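Local coordinates for YopX protein (Bacillus subtilis, PDB 2I2L) that is of unknown function but is an SPbeta prophage-derived protein of the YopX family that forms an all-beta homodimer, at residues 66-71 / 117-122; 2-7 / 62-67; 20-25 / 32-37. All coordinates share one frame; numbering follows the deposited sequence.

Interaction 1. Residues 66-71 / 117-122; sequences YDRSIV and IEVIGD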
loop_
_atom_site.group_PDB
_atom_site.type_symbol
_atom_site.label_atom_id
_atom_site.label_comp_id
_atom_site.label_asym_id
_atom_site.label_seq_id
_atom_site.Cartn_x
_atom_site.Cartn_y
_atom_site.Cartn_z
ATOM N N TYR B 66 8.942 -2.780 -3.226
ATOM C CA TYR B 66 7.746 -3.004 -4.050
ATOM C C TYR B 66 7.367 -4.492 -3.995
ATOM O O TYR B 66 7.435 -5.084 -2.928
ATOM C CB TYR B 66 8.036 -2.551 -5.480
ATOM C CG TYR B 66 8.471 -1.093 -5.589
ATOM C CD1 TYR B 66 7.538 -0.077 -5.847
ATOM C CD2 TYR B 66 9.811 -0.735 -5.437
ATOM C CE1 TYR B 66 7.923 1.252 -5.959
ATOM C CE2 TYR B 66 10.212 0.594 -5.543
ATOM C CZ TYR B 66 9.262 1.588 -5.806
ATOM O OH TYR B 66 9.664 2.907 -5.928
ATOM N N ASP B 67 6.979 -5.114 -5.110
ATOM C CA ASP B 67 6.622 -6.541 -5.064
ATOM C C ASP B 67 7.637 -7.476 -5.729
ATOM O O ASP B 67 7.303 -8.262 -6.622
ATOM C CB ASP B 67 5.246 -6.730 -5.667
ATOM C CG ASP B 67 4.188 -5.972 -4.896
ATOM O OD1 ASP B 67 4.291 -4.727 -4.869
ATOM O OD2 ASP B 67 3.275 -6.612 -4.312
ATOM N N ARG B 68 8.870 -7.412 -5.224
ATOM C CA ARG B 68 10.012 -8.162 -5.747
ATOM C C ARG B 68 10.471 -9.413 -4.986
ATOM O O ARG B 68 9.818 -9.865 -4.045
ATOM C CB ARG B 68 11.190 -7.200 -5.847
ATOM C CG ARG B 68 11.537 -6.586 -4.512
ATOM C CD ARG B 68 11.244 -5.102 -4.480
ATOM N NE ARG B 68 12.257 -4.323 -5.189
ATOM C CZ ARG B 68 12.538 -3.045 -4.930
ATOM N NH1 ARG B 68 11.882 -2.395 -3.975
ATOM N NH2 ARG B 68 13.481 -2.414 -5.624
ATOM N N SER B 69 11.610 -9.961 -5.421
ATOM C CA SER B 69 12.224 -11.153 -4.816
ATOM C C SER B 69 13.348 -10.710 -3.881
ATOM O O SER B 69 14.124 -9.823 -4.220
ATOM C CB SER B 69 12.826 -12.072 -5.895
ATOM O OG SER B 69 11.858 -12.535 -6.823
ATOM N N ILE B 70 13.438 -11.314 -2.705
ATOM C CA ILE B 70 14.497 -10.950 -1.772
ATOM C C ILE B 70 15.094 -12.200 -1.150
ATOM O O ILE B 70 14.477 -13.269 -1.164
ATOM C CB ILE B 70 13.987 -10.010 -0.634
ATOM C CG1 ILE B 70 12.810 -10.638 0.103
ATOM C CG2 ILE B 70 13.558 -8.689 -1.197
ATOM C CD1 ILE B 70 13.202 -11.455 1.317
ATOM N N VAL B 71 16.302 -12.068 -0.615
ATOM C CA VAL B 71 16.959 -13.194 0.025
ATOM C C VAL B 71 17.085 -12.970 1.529
ATOM O O VAL B 71 17.961 -12.241 1.992
ATOM C CB VAL B 71 18.367 -13.454 -0.587
ATOM C CG1 VAL B 71 19.203 -12.180 -0.553
ATOM C CG2 VAL B 71 19.070 -14.586 0.172
ATOM N N ILE B 117 17.228 -8.692 5.005
ATOM C CA ILE B 117 16.537 -8.791 3.737
ATOM C C ILE B 117 17.338 -8.035 2.695
ATOM O O ILE B 117 17.844 -6.948 2.966
ATOM C CB ILE B 117 15.126 -8.207 3.845
ATOM C CG1 ILE B 117 14.333 -9.005 4.887
ATOM C CG2 ILE B 117 14.448 -8.233 2.486
ATOM C CD1 ILE B 117 12.945 -8.478 5.154
ATOM N N GLU B 118 17.457 -8.620 1.509
ATOM C CA GLU B 118 18.222 -8.018 0.428
ATOM C C GLU B 118 17.516 -8.247 -0.899
ATOM O O GLU B 118 17.415 -9.382 -1.372
ATOM C CB GLU B 118 19.605 -8.650 0.382
ATOM C CG GLU B 118 20.546 -8.075 -0.652
ATOM C CD GLU B 118 21.746 -8.983 -0.884
ATOM O OE1 GLU B 118 22.307 -9.507 0.109
ATOM O OE2 GLU B 118 22.128 -9.175 -2.058
ATOM N N VAL B 119 17.024 -7.172 -1.502
ATOM C CA VAL B 119 16.333 -7.296 -2.779
ATOM C C VAL B 119 17.373 -7.672 -3.816
ATOM O O VAL B 119 18.488 -7.152 -3.779
ATOM C CB VAL B 119 15.675 -5.964 -3.205
ATOM C CG1 VAL B 119 14.895 -6.169 -4.488
ATOM C CG2 VAL B 119 14.752 -5.446 -2.104
ATOM N N ILE B 120 17.018 -8.579 -4.727
ATOM C CA ILE B 120 17.938 -9.003 -5.783
ATOM C C ILE B 120 17.244 -9.005 -7.135
ATOM O O ILE B 120 17.855 -9.321 -8.156
ATOM C CB ILE B 120 18.514 -10.424 -5.539
ATOM C CG1 ILE B 120 17.379 -11.401 -5.226
ATOM C CG2 ILE B 120 19.556 -10.386 -4.429
ATOM C CD1 ILE B 120 17.820 -12.836 -5.063
ATOM N N GLY B 121 15.963 -8.653 -7.137
ATOM C CA GLY B 121 15.216 -8.611 -8.382
ATOM C C GLY B 121 13.724 -8.676 -8.140
ATOM O O GLY B 121 13.275 -8.542 -7.003
ATOM N N ASP B 122 12.952 -8.873 -9.207
ATOM C CA ASP B 122 11.498 -8.973 -9.100
ATOM C C ASP B 122 10.952 -10.110 -9.949
ATOM O O ASP B 122 11.653 -10.673 -10.788
ATOM C CB ASP B 122 10.837 -7.655 -9.500
ATOM C CG ASP B 122 11.308 -7.149 -10.841
ATOM O OD1 ASP B 122 10.873 -7.693 -11.879
ATOM O OD2 ASP B 122 12.122 -6.204 -10.849
#
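Arg68 begins the contact by crossing Val119 at about a right angle. Its chain bends at chi2 and chi3, which carries the aliphatic part past the valine, with Arg68 CG 3.4 Å from Val119 CG1, and leaves Val119 CG2 over one face of the guanidinium. A long, flexible residue suits this place because its methylenes can pack while NH1 reaches back weakly to Phe64 O. At Ser69 the backbone takes over: Ile120 N donates to Ser69 O at 3.2 Å. Between Ser69, which faces Gly121, and Ile70, which faces Val119, the register slips by one residue, a beta bulge that gives the second strand one extra residue, Ile120. At the backbone angles of Gly121 a CB would press on Ile120 O. Ile70, buried and branched at CB, presents CG2 to Val119 CG2 (3.6 Å) and CB to Ile117 CG2 (3.6 Å), covering two neighbours. Val71 N then bonds to Glu118 O at 3.0 Å, while Val71 CG1 lies alongside Glu118 CB (3.7 Å). Strand 68-74 thus runs antiparallel between strand 115-122, outermost within this chain, and strand 81-89, where Arg68 and Ile70 make backbone bonds with Val86 and Cys84.

Interaction 2. Residues 2-7 / 62-67; sequences NTAYRV and GKFIYD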
loop_
_atom_site.group_PDB
_atom_site.type_symbol
_atom_site.label_atom_id
_atom_site.label_comp_id
_atom_site.label_asym_id
_atom_site.label_seq_id
_atom_site.Cartn_x
_atom_site.Cartn_y
_atom_site.Cartn_z
ATOM N N ASN B 2 3.503 8.956 0.398
ATOM C CA ASN B 2 2.808 7.724 0.028
ATOM C C ASN B 2 2.619 7.804 -1.477
ATOM O O ASN B 2 1.548 8.164 -1.959
ATOM C CB ASN B 2 1.449 7.688 0.722
ATOM C CG ASN B 2 0.859 9.079 0.901
ATOM O OD1 ASN B 2 0.619 9.805 -0.068
ATOM N ND2 ASN B 2 0.636 9.460 2.150
ATOM N N THR B 3 3.655 7.476 -2.230
ATOM C CA THR B 3 3.520 7.601 -3.663
ATOM C C THR B 3 4.335 6.643 -4.513
ATOM O O THR B 3 4.018 6.435 -5.680
ATOM C CB THR B 3 3.805 9.069 -4.065
ATOM O OG1 THR B 3 2.567 9.789 -4.088
ATOM C CG2 THR B 3 4.477 9.156 -5.416
ATOM N N ALA B 4 5.368 6.046 -3.931
ATOM C CA ALA B 4 6.223 5.112 -4.671
ATOM C C ALA B 4 5.461 3.973 -5.346
ATOM O O ALA B 4 4.612 3.314 -4.737
ATOM C CB ALA B 4 7.301 4.531 -3.753
ATOM N N TYR B 5 5.774 3.764 -6.620
ATOM C CA TYR B 5 5.174 2.689 -7.396
ATOM C C TYR B 5 6.091 2.430 -8.586
ATOM O O TYR B 5 7.011 3.214 -8.860
ATOM C CB TYR B 5 3.767 3.069 -7.896
ATOM C CG TYR B 5 3.764 4.059 -9.031
ATOM C CD1 TYR B 5 3.736 5.421 -8.782
ATOM C CD2 TYR B 5 3.898 3.630 -10.356
ATOM C CE1 TYR B 5 3.854 6.345 -9.818
ATOM C CE2 TYR B 5 4.022 4.535 -11.397
ATOM C CZ TYR B 5 4.005 5.898 -11.122
ATOM O OH TYR B 5 4.190 6.826 -12.129
ATOM N N ARG B 6 5.842 1.315 -9.263
ATOM C CA ARG B 6 6.583 0.917 -10.458
ATOM C C ARG B 6 5.603 0.131 -11.330
ATOM O O ARG B 6 4.746 -0.589 -10.818
ATOM C CB ARG B 6 7.798 0.034 -10.100
ATOM C CG ARG B 6 7.492 -1.050 -9.081
ATOM C CD ARG B 6 8.066 -2.415 -9.444
ATOM N NE ARG B 6 9.349 -2.704 -8.804
ATOM C CZ ARG B 6 9.619 -3.838 -8.154
ATOM N NH1 ARG B 6 8.701 -4.798 -8.049
ATOM N NH2 ARG B 6 10.813 -4.014 -7.599
ATOM N N VAL B 7 5.695 0.299 -12.641
ATOM C CA VAL B 7 4.821 -0.446 -13.533
ATOM C C VAL B 7 5.629 -1.211 -14.553
ATOM O O VAL B 7 6.595 -0.701 -15.125
ATOM C CB VAL B 7 3.832 0.454 -14.299
ATOM C CG1 VAL B 7 2.810 1.038 -13.358
ATOM C CG2 VAL B 7 4.578 1.542 -15.001
ATOM N N GLY B 62 14.308 2.196 5.870
ATOM C CA GLY B 62 14.886 3.235 5.038
ATOM C C GLY B 62 14.671 3.046 3.551
ATOM O O GLY B 62 14.432 4.009 2.826
ATOM N N LYS B 63 14.752 1.807 3.082
ATOM C CA LYS B 63 14.573 1.534 1.661
ATOM C C LYS B 63 13.087 1.388 1.326
ATOM O O LYS B 63 12.265 1.088 2.202
ATOM C CB LYS B 63 15.287 0.231 1.270
ATOM C CG LYS B 63 16.480 -0.177 2.146
ATOM C CD LYS B 63 17.741 0.651 1.868
ATOM C CE LYS B 63 18.934 0.166 2.706
ATOM N NZ LYS B 63 18.755 0.364 4.179
ATOM N N PHE B 64 12.753 1.614 0.055
ATOM C CA PHE B 64 11.389 1.452 -0.440
ATOM C C PHE B 64 11.360 0.054 -1.054
ATOM O O PHE B 64 12.277 -0.318 -1.782
ATOM C CB PHE B 64 11.079 2.489 -1.518
ATOM C CG PHE B 64 10.124 3.551 -1.074
ATOM C CD1 PHE B 64 10.457 4.900 -1.191
ATOM C CD2 PHE B 64 8.892 3.207 -0.523
ATOM C CE1 PHE B 64 9.576 5.893 -0.766
ATOM C CE2 PHE B 64 8.004 4.186 -0.097
ATOM C CZ PHE B 64 8.345 5.536 -0.216
ATOM N N ILE B 65 10.330 -0.728 -0.754
ATOM C CA ILE B 65 10.241 -2.076 -1.294
ATOM C C ILE B 65 8.899 -2.245 -2.004
ATOM O O ILE B 65 7.854 -1.875 -1.464
ATOM C CB ILE B 65 10.417 -3.134 -0.157
ATOM C CG1 ILE B 65 11.136 -4.372 -0.695
ATOM C CG2 ILE B 65 9.078 -3.545 0.401
ATOM C CD1 ILE B 65 11.622 -5.335 0.395
ATOM N N TYR B 66 8.942 -2.780 -3.226
ATOM C CA TYR B 66 7.746 -3.004 -4.050
ATOM C C TYR B 66 7.367 -4.492 -3.995
ATOM O O TYR B 66 7.435 -5.084 -2.928
ATOM C CB TYR B 66 8.036 -2.551 -5.480
ATOM C CG TYR B 66 8.471 -1.093 -5.589
ATOM C CD1 TYR B 66 7.538 -0.077 -5.847
ATOM C CD2 TYR B 66 9.811 -0.735 -5.437
ATOM C CE1 TYR B 66 7.923 1.252 -5.959
ATOM C CE2 TYR B 66 10.212 0.594 -5.543
ATOM C CZ TYR B 66 9.262 1.588 -5.806
ATOM O OH TYR B 66 9.664 2.907 -5.928
ATOM N N ASP B 67 6.979 -5.114 -5.110
ATOM C CA ASP B 67 6.622 -6.541 -5.064
ATOM C C ASP B 67 7.637 -7.476 -5.729
ATOM O O ASP B 67 7.303 -8.262 -6.622
ATOM C CB ASP B 67 5.246 -6.730 -5.667
ATOM C CG ASP B 67 4.188 -5.972 -4.896
ATOM O OD1 ASP B 67 4.291 -4.727 -4.869
ATOM O OD2 ASP B 67 3.275 -6.612 -4.312
#
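Ala4 and Phe64 meet in a CH-pi contact: the methyl of Ala4 sits squarely over one face of the phenyl ring, CB 3.7 Å from the centroid and only 8° off the ring normal. A small side chain suits the place, since the same methyl touches two aromatic residues at once, Ala4 CB also lying 3.6 Å from Tyr66 OH. Flat groups come second: the Arg6 guanidinium is turned 21° from the plane of the Tyr66 ring, yet it is Tyr66 CB, 3.4 Å from Arg6 CZ, that lies over the centre of the guanidinium. The ring itself is met mainly by the chain leading to the guanidinium, Arg6 CG lying 3.4 Å from Tyr66 CD1, with NE near Tyr66 CG. This follows from an arginine chain that starts with CG between its backbone N and carbonyl carbon (chi1 45°) and bends again at chi2 and chi3. The backbone adds a third: Tyr5 N lies in the plane of the Tyr66 ring at its edge, 3.4 Å from Tyr66 CE1. The polar ends find partners elsewhere, Arg6 NE at Tyr15 OH and Tyr66 OH, weakly, at Trp16 NE1. Arg6 thus offers Tyr66 a guanidinium face and methylenes; nearby Arg68 would be expected to disfavour this buried charge, and the Asp67 carboxylate, close but not in contact, may partly offset it.

Interaction 3. Residues 20-25 / 32-37; sequences GLSLII and TLKRLY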
loop_
_atom_site.group_PDB
_atom_site.type_symbol
_atom_site.label_atom_id
_atom_site.label_comp_id
_atom_site.label_asym_id
_atom_site.label_seq_id
_atom_site.Cartn_x
_atom_site.Cartn_y
_atom_site.Cartn_z
ATOM N N GLY B 20 9.192 12.574 -16.273
ATOM C CA GLY B 20 7.922 12.657 -16.982
ATOM C C GLY B 20 6.831 11.612 -16.809
ATOM O O GLY B 20 5.786 11.726 -17.454
ATOM N N LEU B 21 7.034 10.602 -15.966
ATOM C CA LEU B 21 6.004 9.592 -15.785
ATOM C C LEU B 21 4.934 10.021 -14.813
ATOM O O LEU B 21 5.234 10.461 -13.702
ATOM C CB LEU B 21 6.597 8.283 -15.281
ATOM C CG LEU B 21 6.963 7.243 -16.332
ATOM C CD1 LEU B 21 8.148 7.760 -17.143
ATOM C CD2 LEU B 21 7.296 5.908 -15.648
ATOM N N SER B 22 3.680 9.888 -15.220
ATOM C CA SER B 22 2.584 10.227 -14.330
ATOM C C SER B 22 1.590 9.073 -14.336
ATOM O O SER B 22 1.109 8.669 -15.388
ATOM C CB SER B 22 1.887 11.513 -14.776
ATOM O OG SER B 22 0.988 11.268 -15.843
ATOM N N LEU B 23 1.304 8.535 -13.157
ATOM C CA LEU B 23 0.363 7.435 -13.003
ATOM C C LEU B 23 -1.058 7.992 -12.831
ATOM O O LEU B 23 -1.293 8.885 -12.017
ATOM C CB LEU B 23 0.744 6.613 -11.780
ATOM C CG LEU B 23 -0.039 5.317 -11.609
ATOM C CD1 LEU B 23 0.230 4.398 -12.800
ATOM C CD2 LEU B 23 0.382 4.649 -10.297
ATOM N N ILE B 24 -2.006 7.463 -13.591
ATOM C CA ILE B 24 -3.376 7.953 -13.507
ATOM C C ILE B 24 -4.376 6.894 -13.069
ATOM O O ILE B 24 -4.624 5.930 -13.791
ATOM C CB ILE B 24 -3.877 8.515 -14.882
ATOM C CG1 ILE B 24 -2.764 9.321 -15.563
ATOM C CG2 ILE B 24 -5.141 9.364 -14.676
ATOM C CD1 ILE B 24 -2.172 10.439 -14.704
ATOM N N ILE B 25 -4.970 7.096 -11.903
ATOM C CA ILE B 25 -5.967 6.168 -11.391
ATOM C C ILE B 25 -7.367 6.690 -11.742
ATOM O O ILE B 25 -7.750 7.785 -11.329
ATOM C CB ILE B 25 -5.861 6.036 -9.861
ATOM C CG1 ILE B 25 -4.576 5.307 -9.485
ATOM C CG2 ILE B 25 -7.076 5.300 -9.326
ATOM C CD1 ILE B 25 -4.290 5.328 -8.025
ATOM N N THR B 32 -3.404 4.147 -15.624
ATOM C CA THR B 32 -2.721 4.367 -16.890
ATOM C C THR B 32 -1.405 5.083 -16.685
ATOM O O THR B 32 -1.366 6.163 -16.102
ATOM C CB THR B 32 -3.554 5.238 -17.815
ATOM O OG1 THR B 32 -4.814 4.606 -18.067
ATOM C CG2 THR B 32 -2.807 5.475 -19.116
ATOM N N LEU B 33 -0.324 4.500 -17.172
ATOM C CA LEU B 33 0.957 5.152 -17.027
ATOM C C LEU B 33 1.134 6.130 -18.181
ATOM O O LEU B 33 1.202 5.720 -19.333
ATOM C CB LEU B 33 2.090 4.138 -17.049
ATOM C CG LEU B 33 3.441 4.822 -16.851
ATOM C CD1 LEU B 33 3.598 5.234 -15.392
ATOM C CD2 LEU B 33 4.562 3.881 -17.264
ATOM N N LYS B 34 1.184 7.423 -17.876
ATOM C CA LYS B 34 1.382 8.440 -18.903
ATOM C C LYS B 34 2.830 8.923 -18.824
ATOM O O LYS B 34 3.527 8.653 -17.843
ATOM C CB LYS B 34 0.447 9.637 -18.690
ATOM C CG LYS B 34 -1.043 9.320 -18.702
ATOM C CD LYS B 34 -1.482 8.708 -20.022
ATOM C CE LYS B 34 -2.999 8.753 -20.181
ATOM N NZ LYS B 34 -3.489 10.132 -20.458
ATOM N N ARG B 35 3.271 9.631 -19.861
ATOM C CA ARG B 35 4.620 10.180 -19.929
ATOM C C ARG B 35 4.588 11.466 -20.751
ATOM O O ARG B 35 4.098 11.488 -21.881
ATOM C CB ARG B 35 5.574 9.173 -20.572
ATOM C CG ARG B 35 6.922 9.768 -20.962
ATOM C CD ARG B 35 7.705 8.854 -21.917
ATOM N NE ARG B 35 8.340 7.721 -21.244
ATOM C CZ ARG B 35 9.337 7.830 -20.364
ATOM N NH1 ARG B 35 9.826 9.024 -20.042
ATOM N NH2 ARG B 35 9.846 6.742 -19.796
ATOM N N LEU B 36 5.106 12.541 -20.171
ATOM C CA LEU B 36 5.139 13.838 -20.833
ATOM C C LEU B 36 6.405 13.965 -21.683
ATOM O O LEU B 36 7.526 13.927 -21.166
ATOM C CB LEU B 36 5.076 14.948 -19.779
ATOM C CG LEU B 36 4.704 16.347 -20.261
ATOM C CD1 LEU B 36 5.802 16.865 -21.151
ATOM C CD2 LEU B 36 3.380 16.315 -21.004
ATOM N N TYR B 37 6.212 14.126 -22.990
ATOM C CA TYR B 37 7.311 14.236 -23.952
ATOM C C TYR B 37 7.867 15.664 -24.025
ATOM O O TYR B 37 8.868 15.989 -23.372
ATOM C CB TYR B 37 6.807 13.785 -25.319
ATOM C CG TYR B 37 7.806 12.965 -26.086
ATOM C CD1 TYR B 37 8.833 13.578 -26.807
ATOM C CD2 TYR B 37 7.746 11.574 -26.074
ATOM C CE1 TYR B 37 9.780 12.823 -27.509
ATOM C CE2 TYR B 37 8.691 10.809 -26.766
ATOM C CZ TYR B 37 9.701 11.437 -27.481
ATOM O OH TYR B 37 10.626 10.683 -28.176
#
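Leu21 and Leu33 form the close-packed, buried side of this pairing, their branched ends meeting at 3.8 Å between Leu21 CD2 and Leu33 CD2. Leu23, buried on the same face, meets Leu33 more loosely, Leu23 CD1 to Leu33 CD1 at 4.3 Å. Branched, apolar leucines suit this face because it is covered by Tyr5, which touches Leu23 and Leu33, and by His14, which touches Leu21 and Leu33. Between the strands the backbone bonds come in reciprocal pairs: Ser22 N to Lys34 O at 2.9 Å and Lys34 N to Ser22 O at 2.8 Å, then Ile24 N to Thr32 O and Thr32 N to Ile24 O. This is the antiparallel beta hairpin of strands 21-25 and 31-36, and Leu23, Ile24 and Ile25 pair with a strand of the second subunit, so the sheet runs on through the dimer. The opposite face, of Ser22, Ile24, Thr32 and Lys34, is more mixed. Lys34 lays its CG 3.6 Å from Ile24 CG1 before its chain leads away, and Thr32 OG1 bonds to Asp46. The looser, partly exposed part holds Gly20, Lys34, Arg35 and Leu36. Gly20 has a positive phi (73°), a conformation that favours glycine, and a CB there would crowd Leu36 O. Arg35 covers the outer end of the leucine face, Leu21 CD1 lying over one guanidinium face toward its rim, 3.4 Å from Arg35 CZ.

In the fold
Interactions 1 and 2 share Tyr66 and Asp67, the link from strand 63-65 to strand 68-74, and their centres are 12 Å apart. Ile65 CD1 packs against Val119 CG2 at 4.0 Å, while the like-charged Arg6 and Arg68 come close beside them. Interaction 3 is nested in the chain loop that interaction 2 closes. It lies about 16 Å from interaction 2, centre to centre, and touches it through Val7 and Tyr5, with Tyr5 OH 3.7 Å from Leu33 CD1. Interactions 1 and 3, centres about 25 Å apart and nearest atoms about 9 Å apart, do not touch, while interaction 2 touches both. Interactions 2 and 3 both reach the second subunit, whereas interaction 1 does not.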